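Local coordinates for protein Baccell_00875 (PDB 5NO8) that probably removes terminal L-rhamnose from glucuronic acid on complex arabinogalactan proteins, acting as a polysaccharide lyase, at residues Leu74-Val79 with Ala143-Phe148; Glu201-Gly206 with Ile217-Leu222; Ala339-Lys344 with Phe649-Lys654; Lys264-Lys269 with Leu333-Thr338. All coordinates share one frame; numbering follows the deposited sequence.

Contact 1 of 4, residues Leu74-Val79 with Ala143-Phe148; sequences LGYFTV and AVYTPF
Tyr76 CG stands between the backbone N and the carbonyl carbon (chi1 55°), a torsion that tips the ring over the neighbouring strand, while Tyr145 CG, anti to its own carbonyl carbon (chi1 -65°), swings a second ring back to meet it. The two side chains cross at about a right angle. Their ring planes make an oblique 59°, and Tyr76 CD2 comes within 3.6 Å of Tyr145 CZ. The far part of the Tyr76 ring lies on Ala143, with CZ only 3.4 Å from Ala143 CB; a methyl suits this place because a longer side chain would compete with the ring for room. Ala143 O lies over one face of the same ring. The backbones run antiparallel. Tyr76 and Ala143 form a hydrogen-bonded pair, Tyr76 N giving to Ala143 O at 3.1 Å and Ala143 N returning to Tyr76 O, while Tyr145 N donates to Leu74 O at 2.8 Å. Between these bonds Gly75 CA lies 3.2 Å from Ala143 O, and a CB on Gly75 would run into that oxygen, which explains the glycine. Beyond the pair, the Tyr76 hydroxyl reaches Glu201 and Trp203, and Lys87 makes a cation-pi contact with its ring. Strand 75-81 thus lies between strands 84-90 and 137-145, the latter pairing on with strand 217-221 in the same mixed sheet.

Contact 2 of 4, residues Glu201-Gly206 with Ile217-Leu222; sequences EIWERG and IIALDL
Glu201 OE2 has two close polar neighbours: it lies 2.6 Å from Asp221 OD1 and is hydrogen-bonded to the hydroxyl of Tyr76. The two acids belong to an antiparallel hairpin with a long connecting loop, in which strand 199-203 pairs with strand 217-221. Glu201 crosses Asp221 at about a right angle, their carboxylate planes 34° apart, and its CG lies 3.5 Å from Asp221 OD2. A leucine in place of Glu201 would probably leave the Tyr76 hydroxyl and Asp221 OD1 without this polar mate in a buried setting. The backbone pairs Glu201 with Ala219, which leaves Asp221 two residues further along the strand: Glu201 and Ala219 bond both ways, with Glu201 N to Ala219 O at 2.8 Å, and Trp203 and Ile217 do likewise. On the Glu201 face, Trp203 turns an edge of its indole to Ala219, whose CB lies near the ring plane and 3.9 Å from Trp203 NE1. The small alanine suits this position, since Ala143 and Tyr145 of the next strand also touch its side chain. Trp203 NE1 itself is hydrogen-bonded to the Tyr76 hydroxyl. On the other face an apolar pair meets: Ile202 and Ile218, a non-hydrogen-bonded pair, lie side by side and point the same way. There a chi2 of -66° turns Ile202 CD1 to within 3.8 Å of Ile218 CG1.

Contact 3 of 4, residues Ala339-Lys344 with Phe649-Lys654; sequences ADLIRK and FFEDGK
Lys344 NZ gives two hydrogen bonds to Glu651, one to the main-chain O at 2.8 Å and one, within a salt bridge, to OE1 at 2.9 Å. The main-chain oxygen is met in its carbonyl plane on a lone pair; OE1 offers its anti lone pair. Lysine suits the place because its long chain, bent at chi3 (-74°), reaches from the helix to the loop, CD and CE passing Glu651 O before NZ arrives between O and OE1. An alanine in its place would probably leave Glu651 O and OE1 without this charged donor. Beside it, Leu341 brings CD1 to 3.6 Å from Phe650 O and CD2 to 4.1 Å from Phe649 CB, so the leucine branches pack on the backbone of the loop and on Phe649 CB. A water donates to both Leu341 O and Phe650 O. The next shell shapes the loop: Phe650 to Gly653 is a type I turn, and Asp652 OD1 accepts from Lys654 N in an Asx turn. Gly653 has positive phi, and a CB there would strike Lys344 O. Ser336 OG also bonds Glu651 OE1, steadying the carboxylate. The contact thus sets helix 338-352 against the loop that leads from helix 632-644 to strand 659-660, with helix 682-692 touching Ile342 and Phe649.

Contact 4 of 4, residues Lys264-Lys269 with Leu333-Thr338; sequences KYVFEK and LVISNT
Strands 266-268 and 333-335 run parallel, their axes 4.7 Å apart at closest and 30° from alignment, with Phe267 at the centre of the exchange: its N donates to Leu333 O at 2.8 Å and its O accepts from Ile335 N. Past the strands, Lys269 N is shared between Ile335 O at 2.9 Å and a longer bond to Ser336 O. Val266 CG1 meets Ile335 CG2 at 4.2 Å, and Phe267 CB faces Val334 CG2 on the other side; beta-branched residues suit these extended backbones. Strand 266-268 is an outermost strand of an eight-stranded mixed sheet, and strand 326-335 leads directly into helix 338-352, for which Asn337 is the N-cap. Glu268, extended beyond CG, reaches that helix start. Its OE2 accepts from Thr338 N at 2.8 Å and Thr338 OG1 at 2.9 Å, the donors arriving from opposite faces of the carboxylate plane on its anti side. A water also donates to OE2, and the acid's negative charge would probably be favoured by the helix N-terminus.

In the fold
Contacts 1 and 2 are buried and share one sheet: strand 137-145 is flanked by strands 75-81 and 217-221, and the centres of the two contacts lie 8 Å apart, joined by a tyrosine-glutamate bond and by backbone pairing. Contacts 3 and 4, only partly buried, have centres about 12 Å apart around the start of helix 338-352, where contact 4 ends the strand that contact 3's helix follows; the Ser336 hydroxyl joins them through Glu651. The two groups do not touch. All but contact 3 rest on strand pairing; contacts 1 and 2 add tyrosine, tryptophan and closely set acids, whereas contacts 3 and 4 add lysine and glutamate side chains and bound waters near a helix start.

Contact 1 of 4, residues Leu74-Val79 with Ala143-Phe148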
loop_
_atom_site.group_PDB
_atom_site.type_symbol
_atom_site.label_atom_id
_atom_site.label_comp_id
_atom_site.label_asym_id
_atom_site.label_seq_id
_atom_site.Cartn_x
_atom_site.Cartn_y
_atom_site.Cartn_z
ATOM N N LEU A 74 -24.283 -3.006 -9.876
ATOM C CA LEU A 74 -25.087 -3.619 -8.864
ATOM C C LEU A 74 -24.609 -3.114 -7.509
ATOM O O LEU A 74 -23.607 -2.402 -7.417
ATOM C CB LEU A 74 -25.066 -5.134 -8.947
ATOM C CG LEU A 74 -25.492 -5.685 -10.318
ATOM C CD1 LEU A 74 -25.483 -7.199 -10.233
ATOM C CD2 LEU A 74 -26.833 -5.130 -10.792
ATOM N N GLY A 75 -25.362 -3.413 -6.473
ATOM C CA GLY A 75 -24.990 -2.885 -5.153
ATOM C C GLY A 75 -25.926 -3.328 -4.079
ATOM O O GLY A 75 -26.680 -4.292 -4.250
ATOM N N TYR A 76 -25.868 -2.621 -2.959
ATOM C CA TYR A 76 -26.599 -2.991 -1.764
ATOM C C TYR A 76 -26.788 -1.823 -0.819
ATOM O O TYR A 76 -26.145 -0.792 -0.940
ATOM C CB TYR A 76 -25.874 -4.157 -1.041
ATOM C CG TYR A 76 -24.424 -3.863 -0.715
ATOM C CD1 TYR A 76 -24.080 -3.166 0.429
ATOM C CD2 TYR A 76 -23.392 -4.282 -1.562
ATOM C CE1 TYR A 76 -22.752 -2.899 0.718
ATOM C CE2 TYR A 76 -22.054 -3.996 -1.293
ATOM C CZ TYR A 76 -21.745 -3.318 -0.131
ATOM O OH TYR A 76 -20.443 -3.041 0.155
ATOM N N PHE A 77 -27.705 -1.996 0.123
ATOM C CA PHE A 77 -27.940 -1.010 1.160
ATOM C C PHE A 77 -28.698 -1.689 2.271
ATOM O O PHE A 77 -29.356 -2.725 2.066
ATOM C CB PHE A 77 -28.725 0.203 0.631
ATOM C CG PHE A 77 -30.053 -0.160 0.025
ATOM C CD1 PHE A 77 -31.151 -0.387 0.830
ATOM C CD2 PHE A 77 -30.193 -0.319 -1.342
ATOM C CE1 PHE A 77 -32.383 -0.743 0.285
ATOM C CE2 PHE A 77 -31.427 -0.668 -1.881
ATOM C CZ PHE A 77 -32.509 -0.884 -1.068
ATOM N N THR A 78 -28.591 -1.115 3.452
ATOM C CA THR A 78 -29.385 -1.537 4.584
ATOM C C THR A 78 -30.434 -0.487 4.837
ATOM O O THR A 78 -30.097 0.652 5.152
ATOM C CB THR A 78 -28.495 -1.763 5.807
ATOM O OG1 THR A 78 -27.561 -2.806 5.510
ATOM C CG2 THR A 78 -29.324 -2.135 7.032
ATOM N N VAL A 79 -31.701 -0.870 4.779
ATOM C CA VAL A 79 -32.793 0.062 4.948
ATOM C C VAL A 79 -33.379 -0.105 6.347
ATOM O O VAL A 79 -33.637 -1.215 6.821
ATOM C CB VAL A 79 -33.846 0.003 3.821
ATOM C CG1 VAL A 79 -34.412 -1.356 3.631
ATOM C CG2 VAL A 79 -34.965 1.005 4.072
ATOM N N ALA A 143 -23.741 0.955 -1.141
ATOM C CA ALA A 143 -22.539 0.809 -1.975
ATOM C C ALA A 143 -22.862 0.306 -3.362
ATOM O O ALA A 143 -23.855 -0.368 -3.557
ATOM C CB ALA A 143 -21.508 -0.092 -1.303
ATOM N N VAL A 144 -22.029 0.705 -4.329
ATOM C CA VAL A 144 -22.134 0.230 -5.696
ATOM C C VAL A 144 -20.876 -0.602 -5.960
ATOM O O VAL A 144 -19.743 -0.150 -5.709
ATOM C CB VAL A 144 -22.231 1.393 -6.691
ATOM C CG1 VAL A 144 -22.238 0.906 -8.144
ATOM C CG2 VAL A 144 -23.452 2.236 -6.416
ATOM N N TYR A 145 -21.052 -1.811 -6.489
ATOM C CA TYR A 145 -19.901 -2.607 -6.907
ATOM C C TYR A 145 -19.203 -1.981 -8.110
ATOM O O TYR A 145 -19.850 -1.597 -9.087
ATOM C CB TYR A 145 -20.318 -4.030 -7.260
ATOM C CG TYR A 145 -20.844 -4.815 -6.121
ATOM C CD1 TYR A 145 -20.041 -5.109 -5.028
ATOM C CD2 TYR A 145 -22.139 -5.296 -6.132
ATOM C CE1 TYR A 145 -20.517 -5.859 -3.961
ATOM C CE2 TYR A 145 -22.625 -6.047 -5.091
ATOM C CZ TYR A 145 -21.816 -6.357 -4.015
ATOM O OH TYR A 145 -22.336 -7.113 -2.982
ATOM N N THR A 146 -17.871 -1.873 -8.015
ATOM C CA THR A 146 -17.021 -1.368 -9.094
ATOM C C THR A 146 -15.844 -2.342 -9.168
ATOM O O THR A 146 -14.755 -2.065 -8.632
ATOM C CB THR A 146 -16.558 0.086 -8.863
ATOM O OG1 THR A 146 -15.832 0.160 -7.633
ATOM C CG2 THR A 146 -17.735 1.057 -8.858
ATOM N N PRO A 147 -16.065 -3.514 -9.782
ATOM C CA PRO A 147 -15.089 -4.611 -9.695
ATOM C C PRO A 147 -13.917 -4.416 -10.645
ATOM O O PRO A 147 -13.740 -5.182 -11.576
ATOM C CB PRO A 147 -15.920 -5.848 -10.020
ATOM C CG PRO A 147 -16.996 -5.331 -10.910
ATOM C CD PRO A 147 -17.318 -3.953 -10.410
ATOM N N PHE A 148 -13.113 -3.394 -10.368
ATOM C CA PHE A 148 -11.892 -3.105 -11.152
ATOM C C PHE A 148 -10.988 -4.339 -11.141
ATOM O O PHE A 148 -10.882 -5.050 -10.117
ATOM C CB PHE A 148 -11.128 -1.897 -10.598
ATOM C CG PHE A 148 -11.821 -0.583 -10.787
ATOM C CD1 PHE A 148 -11.707 0.116 -11.982
ATOM C CD2 PHE A 148 -12.559 -0.021 -9.747
ATOM C CE1 PHE A 148 -12.340 1.347 -12.160
ATOM C CE2 PHE A 148 -13.205 1.192 -9.922
ATOM C CZ PHE A 148 -13.099 1.871 -11.122
#

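Contact 2 of 4, residues Glu201-Gly206 with Ile217-Leu222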
loop_
_atom_site.group_PDB
_atom_site.type_symbol
_atom_site.label_atom_id
_atom_site.label_comp_id
_atom_site.label_asym_id
_atom_site.label_seq_id
_atom_site.Cartn_x
_atom_site.Cartn_y
_atom_site.Cartn_z
ATOM N N GLU A 201 -15.286 -0.693 0.309
ATOM C CA GLU A 201 -15.213 -1.989 0.930
ATOM C C GLU A 201 -14.588 -2.966 -0.021
ATOM O O GLU A 201 -14.573 -2.751 -1.230
ATOM C CB GLU A 201 -16.603 -2.492 1.272
ATOM C CG GLU A 201 -17.244 -1.739 2.407
ATOM C CD GLU A 201 -18.691 -2.141 2.601
ATOM O OE1 GLU A 201 -18.914 -3.196 3.227
ATOM O OE2 GLU A 201 -19.592 -1.421 2.094
ATOM N N ILE A 202 -14.105 -4.056 0.548
ATOM C CA ILE A 202 -13.516 -5.138 -0.218
ATOM C C ILE A 202 -14.332 -6.383 0.090
ATOM O O ILE A 202 -14.610 -6.696 1.261
ATOM C CB ILE A 202 -12.022 -5.372 0.149
ATOM C CG1 ILE A 202 -11.152 -4.191 -0.251
ATOM C CG2 ILE A 202 -11.467 -6.651 -0.494
ATOM C CD1 ILE A 202 -11.032 -3.937 -1.724
ATOM N N TRP A 203 -14.681 -7.111 -0.968
ATOM C CA TRP A 203 -15.387 -8.380 -0.850
ATOM C C TRP A 203 -14.571 -9.504 -1.489
ATOM O O TRP A 203 -13.750 -9.243 -2.365
ATOM C CB TRP A 203 -16.782 -8.301 -1.510
ATOM C CG TRP A 203 -17.674 -7.328 -0.872
ATOM C CD1 TRP A 203 -17.881 -6.040 -1.247
ATOM C CD2 TRP A 203 -18.456 -7.541 0.281
ATOM N NE1 TRP A 203 -18.778 -5.441 -0.400
ATOM C CE2 TRP A 203 -19.134 -6.334 0.560
ATOM C CE3 TRP A 203 -18.670 -8.645 1.109
ATOM C CZ2 TRP A 203 -20.020 -6.201 1.634
ATOM C CZ3 TRP A 203 -19.502 -8.509 2.182
ATOM C CH2 TRP A 203 -20.185 -7.296 2.435
ATOM N N GLU A 204 -14.812 -10.731 -1.019
ATOM C CA GLU A 204 -14.226 -11.976 -1.575
ATOM C C GLU A 204 -12.701 -12.107 -1.395
ATOM O O GLU A 204 -11.927 -12.340 -2.345
ATOM C CB GLU A 204 -14.627 -12.167 -3.030
ATOM C CG GLU A 204 -16.126 -12.188 -3.269
ATOM C CD GLU A 204 -16.805 -13.374 -2.595
ATOM O OE1 GLU A 204 -16.144 -14.417 -2.424
ATOM O OE2 GLU A 204 -17.984 -13.272 -2.210
ATOM N N ARG A 205 -12.281 -11.967 -0.154
ATOM C CA ARG A 205 -10.930 -12.359 0.229
ATOM C C ARG A 205 -10.979 -13.639 1.065
ATOM O O ARG A 205 -11.973 -13.919 1.750
ATOM C CB ARG A 205 -10.252 -11.243 1.007
ATOM C CG ARG A 205 -10.167 -9.928 0.240
ATOM C CD ARG A 205 -9.432 -10.037 -1.095
ATOM N NE ARG A 205 -8.059 -10.581 -1.030
ATOM C CZ ARG A 205 -6.940 -9.881 -0.794
ATOM N NH1 ARG A 205 -6.976 -8.567 -0.558
ATOM N NH2 ARG A 205 -5.753 -10.510 -0.756
ATOM N N GLY A 206 -9.883 -14.385 1.039
ATOM C CA GLY A 206 -9.787 -15.633 1.816
ATOM C C GLY A 206 -8.711 -16.551 1.299
ATOM O O GLY A 206 -8.331 -16.485 0.127
ATOM N N ILE A 217 -13.042 -7.792 -4.690
ATOM C CA ILE A 217 -14.087 -7.037 -5.371
ATOM C C ILE A 217 -14.329 -5.740 -4.620
ATOM O O ILE A 217 -14.740 -5.777 -3.490
ATOM C CB ILE A 217 -15.405 -7.817 -5.450
ATOM C CG1 ILE A 217 -15.213 -9.156 -6.190
ATOM C CG2 ILE A 217 -16.507 -6.984 -6.116
ATOM C CD1 ILE A 217 -14.681 -9.055 -7.593
ATOM N N ILE A 218 -14.107 -4.626 -5.289
ATOM C CA ILE A 218 -14.258 -3.281 -4.689
ATOM C C ILE A 218 -15.723 -2.841 -4.751
ATOM O O ILE A 218 -16.369 -2.996 -5.783
ATOM C CB ILE A 218 -13.368 -2.267 -5.427
ATOM C CG1 ILE A 218 -11.878 -2.625 -5.209
ATOM C CG2 ILE A 218 -13.678 -0.835 -5.003
ATOM C CD1 ILE A 218 -10.955 -2.162 -6.301
ATOM N N ALA A 219 -16.236 -2.294 -3.643
ATOM C CA ALA A 219 -17.524 -1.620 -3.591
ATOM C C ALA A 219 -17.309 -0.189 -3.090
ATOM O O ALA A 219 -16.667 0.012 -2.069
ATOM C CB ALA A 219 -18.498 -2.346 -2.674
ATOM N N LEU A 220 -17.792 0.790 -3.831
ATOM C CA LEU A 220 -17.665 2.190 -3.414
ATOM C C LEU A 220 -18.863 2.565 -2.525
ATOM O O LEU A 220 -20.024 2.409 -2.942
ATOM C CB LEU A 220 -17.558 3.096 -4.637
ATOM C CG LEU A 220 -16.353 2.820 -5.548
ATOM C CD1 LEU A 220 -16.281 3.863 -6.631
ATOM C CD2 LEU A 220 -15.003 2.759 -4.824
ATOM N N ASP A 221 -18.576 3.085 -1.328
ATOM C CA ASP A 221 -19.601 3.449 -0.364
ATOM C C ASP A 221 -20.089 4.874 -0.528
ATOM O O ASP A 221 -19.300 5.809 -0.530
ATOM C CB ASP A 221 -19.088 3.289 1.067
ATOM C CG ASP A 221 -18.700 1.869 1.400
ATOM O OD1 ASP A 221 -19.500 0.944 1.121
ATOM O OD2 ASP A 221 -17.606 1.665 1.952
ATOM N N LEU A 222 -21.395 5.021 -0.646
ATOM C CA LEU A 222 -22.055 6.306 -0.648
ATOM C C LEU A 222 -22.199 6.761 0.812
ATOM O O LEU A 222 -22.052 5.945 1.749
ATOM C CB LEU A 222 -23.458 6.192 -1.295
ATOM C CG LEU A 222 -23.474 6.134 -2.811
ATOM C CD1 LEU A 222 -22.835 4.872 -3.349
ATOM C CD2 LEU A 222 -24.912 6.301 -3.331
#

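Contact 3 of 4, residues Ala339-Lys344 with Phe649-Lys654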
loop_
_atom_site.group_PDB
_atom_site.type_symbol
_atom_site.label_atom_id
_atom_site.label_comp_id
_atom_site.label_asym_id
_atom_site.label_seq_id
_atom_site.Cartn_x
_atom_site.Cartn_y
_atom_site.Cartn_z
ATOM N N ALA A 339 12.449 12.314 15.832
ATOM C CA ALA A 339 13.584 11.743 16.542
ATOM C C ALA A 339 13.125 10.996 17.803
ATOM O O ALA A 339 13.606 9.894 18.082
ATOM C CB ALA A 339 14.603 12.843 16.911
ATOM N N ASP A 340 12.225 11.610 18.577
ATOM C CA ASP A 340 11.726 10.997 19.805
ATOM C C ASP A 340 10.870 9.762 19.483
ATOM O O ASP A 340 10.859 8.806 20.264
ATOM C CB ASP A 340 10.850 11.957 20.641
ATOM C CG ASP A 340 11.639 13.075 21.328
ATOM O OD1 ASP A 340 12.892 13.026 21.366
ATOM O OD2 ASP A 340 10.978 14.025 21.844
ATOM N N LEU A 341 10.115 9.817 18.382
ATOM C CA LEU A 341 9.298 8.660 17.967
ATOM C C LEU A 341 10.199 7.427 17.776
ATOM O O LEU A 341 9.903 6.361 18.288
ATOM C CB LEU A 341 8.506 8.951 16.684
ATOM C CG LEU A 341 7.406 7.940 16.321
ATOM C CD1 LEU A 341 6.336 7.874 17.416
ATOM C CD2 LEU A 341 6.731 8.288 14.998
ATOM N N ILE A 342 11.305 7.617 17.068
ATOM C CA ILE A 342 12.229 6.538 16.766
ATOM C C ILE A 342 12.934 6.066 18.039
ATOM O O ILE A 342 13.065 4.883 18.250
ATOM C CB ILE A 342 13.227 6.943 15.677
ATOM C CG1 ILE A 342 12.474 7.241 14.370
ATOM C CG2 ILE A 342 14.294 5.867 15.489
ATOM C CD1 ILE A 342 13.373 7.717 13.253
ATOM N N ARG A 343 13.360 7.007 18.887
ATOM C CA ARG A 343 13.987 6.683 20.157
ATOM C C ARG A 343 13.065 5.843 21.011
ATOM O O ARG A 343 13.489 4.831 21.554
ATOM C CB ARG A 343 14.332 7.958 20.929
ATOM C CG ARG A 343 15.025 7.678 22.251
ATOM C CD ARG A 343 14.904 8.836 23.187
ATOM N NE ARG A 343 13.727 8.658 24.016
ATOM C CZ ARG A 343 12.756 9.538 24.194
ATOM N NH1 ARG A 343 12.755 10.740 23.596
ATOM N NH2 ARG A 343 11.762 9.200 24.994
ATOM N N LYS A 344 11.795 6.234 21.087
ATOM C CA LYS A 344 10.849 5.498 21.902
ATOM C C LYS A 344 10.627 4.089 21.344
ATOM O O LYS A 344 10.507 3.150 22.109
ATOM C CB LYS A 344 9.537 6.249 22.027
ATOM C CG LYS A 344 9.680 7.462 22.960
ATOM C CD LYS A 344 8.365 8.137 23.246
ATOM C CE LYS A 344 7.855 8.946 22.074
ATOM N NZ LYS A 344 6.736 9.818 22.555
ATOM N N PHE A 649 3.995 3.639 14.055
ATOM C CA PHE A 649 4.750 3.744 15.308
ATOM C C PHE A 649 4.056 4.756 16.193
ATOM O O PHE A 649 3.714 5.861 15.733
ATOM C CB PHE A 649 6.191 4.177 14.978
ATOM C CG PHE A 649 6.838 3.244 14.013
ATOM C CD1 PHE A 649 7.412 2.062 14.467
ATOM C CD2 PHE A 649 6.798 3.495 12.650
ATOM C CE1 PHE A 649 7.924 1.137 13.563
ATOM C CE2 PHE A 649 7.325 2.572 11.746
ATOM C CZ PHE A 649 7.889 1.397 12.215
ATOM N N PHE A 650 3.817 4.354 17.432
ATOM C CA PHE A 650 3.028 5.126 18.367
ATOM C C PHE A 650 3.889 5.799 19.438
ATOM O O PHE A 650 5.052 5.411 19.673
ATOM C CB PHE A 650 1.957 4.208 18.976
ATOM C CG PHE A 650 1.197 3.417 17.926
ATOM C CD1 PHE A 650 0.589 4.081 16.854
ATOM C CD2 PHE A 650 1.183 2.042 17.953
ATOM C CE1 PHE A 650 -0.071 3.369 15.861
ATOM C CE2 PHE A 650 0.516 1.316 16.977
ATOM C CZ PHE A 650 -0.103 1.991 15.919
ATOM N N GLU A 651 3.302 6.772 20.117
ATOM C CA GLU A 651 4.053 7.651 21.017
ATOM C C GLU A 651 4.461 6.978 22.313
ATOM O O GLU A 651 5.209 7.571 23.072
ATOM C CB GLU A 651 3.274 8.924 21.349
ATOM C CG GLU A 651 2.959 9.802 20.141
ATOM C CD GLU A 651 4.128 10.581 19.596
ATOM O OE1 GLU A 651 5.198 10.656 20.274
ATOM O OE2 GLU A 651 3.957 11.140 18.474
ATOM N N ASP A 652 3.956 5.777 22.586
ATOM C CA ASP A 652 4.452 4.973 23.711
ATOM C C ASP A 652 5.496 3.945 23.305
ATOM O O ASP A 652 5.835 3.096 24.115
ATOM C CB ASP A 652 3.273 4.297 24.443
ATOM C CG ASP A 652 2.405 3.428 23.518
ATOM O OD1 ASP A 652 2.666 3.358 22.285
ATOM O OD2 ASP A 652 1.411 2.853 24.028
ATOM N N GLY A 653 5.951 3.976 22.053
ATOM C CA GLY A 653 6.952 3.055 21.564
ATOM C C GLY A 653 6.399 1.799 20.932
ATOM O O GLY A 653 7.162 1.031 20.385
ATOM N N LYS A 654 5.085 1.574 21.038
ATOM C CA LYS A 654 4.453 0.407 20.407
ATOM C C LYS A 654 4.424 0.629 18.889
ATOM O O LYS A 654 4.603 1.754 18.392
ATOM C CB LYS A 654 3.045 0.185 20.956
ATOM C CG LYS A 654 3.046 -0.371 22.366
ATOM C CD LYS A 654 1.631 -0.475 22.945
ATOM C CE LYS A 654 1.605 -1.254 24.258
ATOM N NZ LYS A 654 0.215 -1.437 24.753
HETATM O O HOH W 1 7.302 4.436 18.567
#

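Contact 4 of 4, residues Lys264-Lys269 with Leu333-Thr338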
loop_
_atom_site.group_PDB
_atom_site.type_symbol
_atom_site.label_atom_id
_atom_site.label_comp_id
_atom_site.label_asym_id
_atom_site.label_seq_id
_atom_site.Cartn_x
_atom_site.Cartn_y
_atom_site.Cartn_z
ATOM N N LYS A 264 3.000 18.241 3.252
ATOM C CA LYS A 264 3.379 16.926 3.762
ATOM C C LYS A 264 2.133 16.325 4.355
ATOM O O LYS A 264 1.161 17.042 4.533
ATOM C CB LYS A 264 4.372 17.055 4.883
ATOM C CG LYS A 264 5.633 17.743 4.508
ATOM C CD LYS A 264 6.696 17.451 5.533
ATOM C CE LYS A 264 6.697 18.399 6.690
ATOM N NZ LYS A 264 8.152 18.684 6.992
ATOM N N TYR A 265 2.169 15.037 4.666
ATOM C CA TYR A 265 1.023 14.375 5.312
ATOM C C TYR A 265 1.281 13.927 6.718
ATOM O O TYR A 265 0.350 13.540 7.421
ATOM C CB TYR A 265 0.493 13.230 4.423
ATOM C CG TYR A 265 0.014 13.797 3.141
ATOM C CD1 TYR A 265 -1.270 14.348 3.026
ATOM C CD2 TYR A 265 0.865 13.867 2.024
ATOM C CE1 TYR A 265 -1.688 14.958 1.851
ATOM C CE2 TYR A 265 0.446 14.454 0.837
ATOM C CZ TYR A 265 -0.842 14.991 0.744
ATOM O OH TYR A 265 -1.262 15.613 -0.404
ATOM N N VAL A 266 2.537 13.988 7.151
ATOM C CA VAL A 266 2.894 13.747 8.532
ATOM C C VAL A 266 3.738 14.942 8.983
ATOM O O VAL A 266 4.702 15.318 8.306
ATOM C CB VAL A 266 3.685 12.438 8.713
ATOM C CG1 VAL A 266 4.074 12.251 10.169
ATOM C CG2 VAL A 266 2.868 11.258 8.209
ATOM N N PHE A 267 3.334 15.536 10.098
ATOM C CA PHE A 267 3.935 16.746 10.657
ATOM C C PHE A 267 4.454 16.496 12.055
ATOM O O PHE A 267 3.846 15.745 12.795
ATOM C CB PHE A 267 2.867 17.822 10.763
ATOM C CG PHE A 267 2.368 18.279 9.451
ATOM C CD1 PHE A 267 3.060 19.261 8.750
ATOM C CD2 PHE A 267 1.285 17.642 8.844
ATOM C CE1 PHE A 267 2.641 19.674 7.506
ATOM C CE2 PHE A 267 0.855 18.068 7.594
ATOM C CZ PHE A 267 1.518 19.093 6.935
ATOM N N GLU A 268 5.576 17.133 12.421
ATOM C CA GLU A 268 5.977 17.248 13.812
ATOM C C GLU A 268 5.240 18.410 14.458
ATOM O O GLU A 268 4.939 19.416 13.812
ATOM C CB GLU A 268 7.491 17.508 13.945
ATOM C CG GLU A 268 8.343 16.401 13.348
ATOM C CD GLU A 268 9.819 16.650 13.613
ATOM O OE1 GLU A 268 10.239 17.816 13.561
ATOM O OE2 GLU A 268 10.553 15.692 13.888
ATOM N N LYS A 269 4.962 18.269 15.747
ATOM C CA LYS A 269 4.238 19.289 16.463
ATOM C C LYS A 269 4.992 20.617 16.323
ATOM O O LYS A 269 6.215 20.655 16.471
ATOM C CB LYS A 269 4.076 18.866 17.908
ATOM C CG LYS A 269 3.171 19.770 18.709
ATOM C CD LYS A 269 2.917 19.189 20.094
ATOM C CE LYS A 269 4.060 19.520 21.030
ATOM N NZ LYS A 269 3.733 18.923 22.348
ATOM N N LEU A 333 -1.407 13.532 9.760
ATOM C CA LEU A 333 -1.066 13.056 11.089
ATOM C C LEU A 333 -0.048 14.002 11.700
ATOM O O LEU A 333 0.886 14.428 11.016
ATOM C CB LEU A 333 -0.441 11.651 11.014
ATOM C CG LEU A 333 -0.031 10.979 12.310
ATOM C CD1 LEU A 333 -1.217 10.664 13.197
ATOM C CD2 LEU A 333 0.740 9.680 12.026
ATOM N N VAL A 334 -0.232 14.299 12.977
ATOM C CA VAL A 334 0.747 15.022 13.777
ATOM C C VAL A 334 1.373 14.110 14.816
ATOM O O VAL A 334 0.665 13.429 15.595
ATOM C CB VAL A 334 0.134 16.291 14.434
ATOM C CG1 VAL A 334 1.215 17.075 15.180
ATOM C CG2 VAL A 334 -0.461 17.163 13.371
ATOM N N ILE A 335 2.705 14.096 14.838
ATOM C CA ILE A 335 3.450 13.314 15.829
ATOM C C ILE A 335 4.198 14.321 16.725
ATOM O O ILE A 335 4.353 15.461 16.335
ATOM C CB ILE A 335 4.407 12.301 15.170
ATOM C CG1 ILE A 335 5.507 13.006 14.393
ATOM C CG2 ILE A 335 3.633 11.345 14.256
ATOM C CD1 ILE A 335 6.572 12.060 13.886
ATOM N N SER A 336 4.682 13.886 17.886
ATOM C CA SER A 336 5.397 14.770 18.816
ATOM C C SER A 336 6.621 15.311 18.113
ATOM O O SER A 336 6.738 16.517 17.864
ATOM C CB SER A 336 5.839 14.006 20.087
ATOM O OG SER A 336 6.617 12.819 19.762
ATOM N N ASN A 337 7.540 14.404 17.792
ATOM C CA ASN A 337 8.622 14.671 16.851
ATOM C C ASN A 337 9.310 13.364 16.495
ATOM O O ASN A 337 9.287 12.395 17.267
ATOM C CB ASN A 337 9.652 15.686 17.351
ATOM C CG ASN A 337 10.498 15.155 18.477
ATOM O OD1 ASN A 337 11.537 14.522 18.261
ATOM N ND2 ASN A 337 10.060 15.422 19.690
ATOM N N THR A 338 9.892 13.371 15.316
ATOM C CA THR A 338 10.328 12.183 14.671
ATOM C C THR A 338 11.464 11.527 15.397
ATOM O O THR A 338 11.448 10.328 15.559
ATOM C CB THR A 338 10.724 12.468 13.219
ATOM O OG1 THR A 338 9.648 13.195 12.613
ATOM C CG2 THR A 338 10.939 11.207 12.476
HETATM O O HOH W 2 12.823 15.204 15.131
HETATM O O HOH W 3 8.084 18.861 17.674
#